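Local coordinates for trwC protein (Escherichia coli, PDB 1OMH) that recognises and processes origin-of-transfer DNA in bacterial conjugation, probably nicking one strand, through its N-terminal relaxase domain, at residues 93-105 / 278-292. Sequence-based numbering, arbitrary orientation.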
# COMPACT_ATOMS: atom_id res chain seq x y z
N SER B 93 -10.31 10.89 -7.13
CA SER B 93 -11.24 11.91 -6.61
C SER B 93 -11.10 12.03 -5.10
O SER B 93 -11.22 13.13 -4.54
CB SER B 93 -12.68 11.56 -6.95
OG SER B 93 -13.08 10.35 -6.32
N VAL B 94 -10.87 10.91 -4.44
CA VAL B 94 -10.73 10.90 -3.00
C VAL B 94 -9.44 11.63 -2.61
O VAL B 94 -9.45 12.44 -1.67
CB VAL B 94 -10.74 9.45 -2.46
CG1 VAL B 94 -10.47 9.43 -0.95
CG2 VAL B 94 -12.10 8.82 -2.75
N SER B 95 -8.35 11.35 -3.32
CA SER B 95 -7.09 12.04 -3.02
C SER B 95 -7.27 13.54 -3.23
O SER B 95 -6.76 14.35 -2.46
CB SER B 95 -5.96 11.53 -3.93
OG SER B 95 -5.64 10.17 -3.65
N LEU B 96 -8.01 13.92 -4.27
CA LEU B 96 -8.25 15.33 -4.58
C LEU B 96 -9.04 16.05 -3.49
O LEU B 96 -8.67 17.16 -3.07
CB LEU B 96 -9.01 15.46 -5.91
CG LEU B 96 -8.22 15.62 -7.21
CD1 LEU B 96 -6.90 14.87 -7.16
CD2 LEU B 96 -9.09 15.16 -8.36
N GLN B 97 -10.12 15.43 -3.04
CA GLN B 97 -10.96 16.02 -2.01
C GLN B 97 -10.18 16.17 -0.71
O GLN B 97 -10.30 17.17 -0.00
CB GLN B 97 -12.20 15.16 -1.77
CG GLN B 97 -13.30 15.85 -0.96
CD GLN B 97 -14.01 16.94 -1.75
OE1 GLN B 97 -14.32 16.77 -2.93
NE2 GLN B 97 -14.27 18.07 -1.10
N ALA B 98 -9.36 15.17 -0.39
CA ALA B 98 -8.58 15.22 0.84
C ALA B 98 -7.37 16.14 0.81
O ALA B 98 -7.11 16.87 1.77
CB ALA B 98 -8.13 13.82 1.23
N LEU B 99 -6.63 16.13 -0.29
CA LEU B 99 -5.40 16.89 -0.40
C LEU B 99 -5.46 18.26 -1.08
O LEU B 99 -4.64 19.13 -0.79
CB LEU B 99 -4.33 16.02 -1.07
CG LEU B 99 -4.14 14.65 -0.40
CD1 LEU B 99 -3.15 13.81 -1.20
CD2 LEU B 99 -3.64 14.83 1.04
N VAL B 100 -6.39 18.44 -2.00
CA VAL B 100 -6.52 19.72 -2.67
C VAL B 100 -7.59 20.54 -1.94
O VAL B 100 -7.32 21.64 -1.48
CB VAL B 100 -6.89 19.55 -4.15
CG1 VAL B 100 -6.90 20.91 -4.85
CG2 VAL B 100 -5.90 18.61 -4.83
N ALA B 101 -8.80 19.98 -1.83
CA ALA B 101 -9.90 20.65 -1.13
C ALA B 101 -9.57 20.78 0.35
O ALA B 101 -10.03 21.71 1.02
CB ALA B 101 -11.20 19.87 -1.31
N GLY B 102 -8.79 19.84 0.88
CA GLY B 102 -8.39 19.90 2.27
C GLY B 102 -9.30 19.28 3.31
O GLY B 102 -9.39 19.79 4.43
N ASP B 103 -9.97 18.18 2.98
CA ASP B 103 -10.84 17.52 3.95
C ASP B 103 -10.04 16.48 4.72
O ASP B 103 -9.84 15.36 4.26
CB ASP B 103 -12.02 16.85 3.25
CG ASP B 103 -13.02 16.25 4.23
OD1 ASP B 103 -14.13 15.89 3.79
OD2 ASP B 103 -12.70 16.13 5.43
N ALA B 104 -9.58 16.87 5.91
CA ALA B 104 -8.78 16.00 6.76
C ALA B 104 -9.49 14.72 7.17
O ALA B 104 -8.84 13.69 7.39
CB ALA B 104 -8.33 16.76 8.00
N GLU B 105 -10.81 14.76 7.28
CA GLU B 105 -11.55 13.56 7.69
C GLU B 105 -11.41 12.45 6.65
O GLU B 105 -11.57 11.27 6.98
CB GLU B 105 -13.03 13.90 7.92
CG GLU B 105 -13.26 14.98 8.97
CD GLU B 105 -12.61 14.65 10.31
OE1 GLU B 105 -13.02 13.65 10.94
OE2 GLU B 105 -11.69 15.39 10.72
N ARG B 278 0.92 22.45 -3.27
CA ARG B 278 -0.50 22.48 -2.91
C ARG B 278 -1.19 23.62 -3.65
O ARG B 278 -2.31 23.48 -4.16
CB ARG B 278 -0.64 22.68 -1.39
CG ARG B 278 -1.92 22.12 -0.76
CD ARG B 278 -3.18 22.69 -1.39
NE ARG B 278 -4.40 22.31 -0.67
CZ ARG B 278 -4.72 22.74 0.54
NH1 ARG B 278 -5.85 22.35 1.12
NH2 ARG B 278 -3.92 23.58 1.19
N ALA B 279 -0.50 24.77 -3.70
CA ALA B 279 -1.03 25.94 -4.38
C ALA B 279 -1.21 25.64 -5.87
O ALA B 279 -2.16 26.11 -6.50
CB ALA B 279 -0.07 27.12 -4.19
N GLU B 280 -0.30 24.85 -6.43
CA GLU B 280 -0.38 24.48 -7.84
C GLU B 280 -1.63 23.61 -8.04
O GLU B 280 -2.41 23.82 -8.98
CB GLU B 280 0.87 23.69 -8.26
CG GLU B 280 0.91 23.34 -9.75
CD GLU B 280 2.11 22.47 -10.14
OE1 GLU B 280 3.18 22.58 -9.51
OE2 GLU B 280 1.97 21.67 -11.09
N TRP B 281 -1.80 22.63 -7.16
CA TRP B 281 -2.95 21.73 -7.23
C TRP B 281 -4.25 22.52 -7.24
O TRP B 281 -5.12 22.30 -8.07
CB TRP B 281 -2.97 20.77 -6.03
CG TRP B 281 -1.88 19.73 -6.00
CD1 TRP B 281 -1.09 19.32 -7.05
CD2 TRP B 281 -1.51 18.92 -4.88
NE1 TRP B 281 -0.25 18.30 -6.64
CE2 TRP B 281 -0.49 18.04 -5.32
CE3 TRP B 281 -1.94 18.85 -3.55
CZ2 TRP B 281 0.11 17.10 -4.47
CZ3 TRP B 281 -1.35 17.92 -2.70
CH2 TRP B 281 -0.33 17.05 -3.17
N GLN B 282 -4.38 23.45 -6.29
CA GLN B 282 -5.59 24.25 -6.21
C GLN B 282 -5.83 25.04 -7.49
O GLN B 282 -6.96 25.13 -7.97
CB GLN B 282 -5.52 25.18 -5.00
CG GLN B 282 -5.44 24.41 -3.69
CD GLN B 282 -5.35 25.30 -2.46
OE1 GLN B 282 -4.50 26.18 -2.38
NE2 GLN B 282 -6.23 25.06 -1.49
N ALA B 283 -4.77 25.60 -8.04
CA ALA B 283 -4.89 26.36 -9.28
C ALA B 283 -5.23 25.41 -10.42
O ALA B 283 -6.03 25.73 -11.30
CB ALA B 283 -3.58 27.11 -9.58
N THR B 284 -4.64 24.22 -10.41
CA THR B 284 -4.90 23.25 -11.47
C THR B 284 -6.35 22.78 -11.41
O THR B 284 -6.99 22.60 -12.44
CB THR B 284 -3.96 22.03 -11.35
OG1 THR B 284 -2.61 22.47 -11.56
CG2 THR B 284 -4.30 20.97 -12.38
N ALA B 285 -6.87 22.60 -10.20
CA ALA B 285 -8.24 22.16 -10.02
C ALA B 285 -9.22 23.18 -10.59
O ALA B 285 -10.20 22.83 -11.24
CB ALA B 285 -8.53 21.92 -8.54
N LYS B 286 -8.95 24.46 -10.33
CA LYS B 286 -9.81 25.53 -10.84
C LYS B 286 -9.80 25.50 -12.36
O LYS B 286 -10.84 25.61 -13.00
CB LYS B 286 -9.30 26.89 -10.35
CG LYS B 286 -9.54 27.12 -8.87
CD LYS B 286 -8.80 28.35 -8.37
CE LYS B 286 -9.31 28.75 -6.99
NZ LYS B 286 -9.36 27.60 -6.06
N GLU B 287 -8.62 25.33 -12.93
CA GLU B 287 -8.47 25.29 -14.37
C GLU B 287 -9.29 24.13 -14.95
O GLU B 287 -9.90 24.25 -16.02
CB GLU B 287 -6.99 25.15 -14.72
CG GLU B 287 -6.63 25.41 -16.17
CD GLU B 287 -6.61 24.15 -16.99
OE1 GLU B 287 -5.93 23.19 -16.57
OE2 GLU B 287 -7.27 24.12 -18.05
N LEU B 288 -9.31 23.01 -14.23
CA LEU B 288 -10.06 21.83 -14.67
C LEU B 288 -11.56 21.97 -14.37
O LEU B 288 -12.35 21.11 -14.72
CB LEU B 288 -9.51 20.57 -14.00
CG LEU B 288 -8.09 20.16 -14.38
CD1 LEU B 288 -7.56 19.13 -13.38
CD2 LEU B 288 -8.08 19.60 -15.79
N GLY B 289 -11.92 23.07 -13.72
CA GLY B 289 -13.32 23.31 -13.40
C GLY B 289 -13.91 22.44 -12.30
O GLY B 289 -15.11 22.19 -12.29
N ILE B 290 -13.07 21.99 -11.38
CA ILE B 290 -13.53 21.14 -10.29
C ILE B 290 -14.22 21.98 -9.22
O ILE B 290 -13.71 23.01 -8.79
CB ILE B 290 -12.37 20.39 -9.59
CG1 ILE B 290 -11.66 19.47 -10.58
CG2 ILE B 290 -12.91 19.58 -8.42
CD1 ILE B 290 -10.45 18.78 -10.00
N ASP B 291 -15.38 21.51 -8.79
CA ASP B 291 -16.14 22.16 -7.74
C ASP B 291 -16.16 21.16 -6.59
O ASP B 291 -16.88 20.16 -6.64
CB ASP B 291 -17.56 22.48 -8.21
CG ASP B 291 -18.46 22.97 -7.09
OD1 ASP B 291 -17.93 23.54 -6.11
OD2 ASP B 291 -19.69 22.81 -7.20
N PHE B 292 -15.33 21.40 -5.58
CA PHE B 292 -15.24 20.50 -4.44
C PHE B 292 -16.45 20.59 -3.53
O PHE B 292 -16.48 19.98 -2.46
CB PHE B 292 -13.95 20.78 -3.66
CG PHE B 292 -12.70 20.38 -4.40
CD1 PHE B 292 -11.83 21.34 -4.91
CD2 PHE B 292 -12.39 19.04 -4.59
CE1 PHE B 292 -10.68 20.97 -5.60
CE2 PHE B 292 -11.24 18.66 -5.28
CZ PHE B 292 -10.39 19.63 -5.79
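The C-terminal end of helix 92-99 in the relaxase domain is met by helix 274-287 and its tail, with Val100 packed against Gln282 and Phe292 against Ala101. Val100 enters with its two methyls divided: CG1, anti to the backbone N (chi1 -175°), lies 3.8 Å from Phe292 CZ and also near Ala285, while CG2 turns to Trp281 CB at 3.8 Å. Trp281 also brings CZ3 to within 3.9 Å of Leu99 CB, and its indole N-H is hydrogen-bonded to Arg156 O. The Phe292 ring is sandwiched: Ala101 CB makes a CH-pi contact 3.8 Å from the centroid, 26° off the normal, and Ile290 CG2 sits over the other face. At the ring edge lies Gln97 OE1, 3.4 Å from Phe292 CD2, with amide and ring planes 78° apart. This OE1 is hydrogen-bonded to His223 NE2, whereas NE2 of Gln97 donates to an in-plane lone pair of Phe292 O at 3.2 Å. A leucine in place of Gln97 would probably leave that carbonyl and His223 without their shared amide. Near the end of helix 92-99, Arg278 NE and NH1 each give a weak hydrogen bond, 3.1 Å long, to Val100 O. Helix 274-287 thus ends in a Schellman motif at Gly289, and the residues that follow carry Phe292 onto the end of helix 92-99 within the relaxase domain.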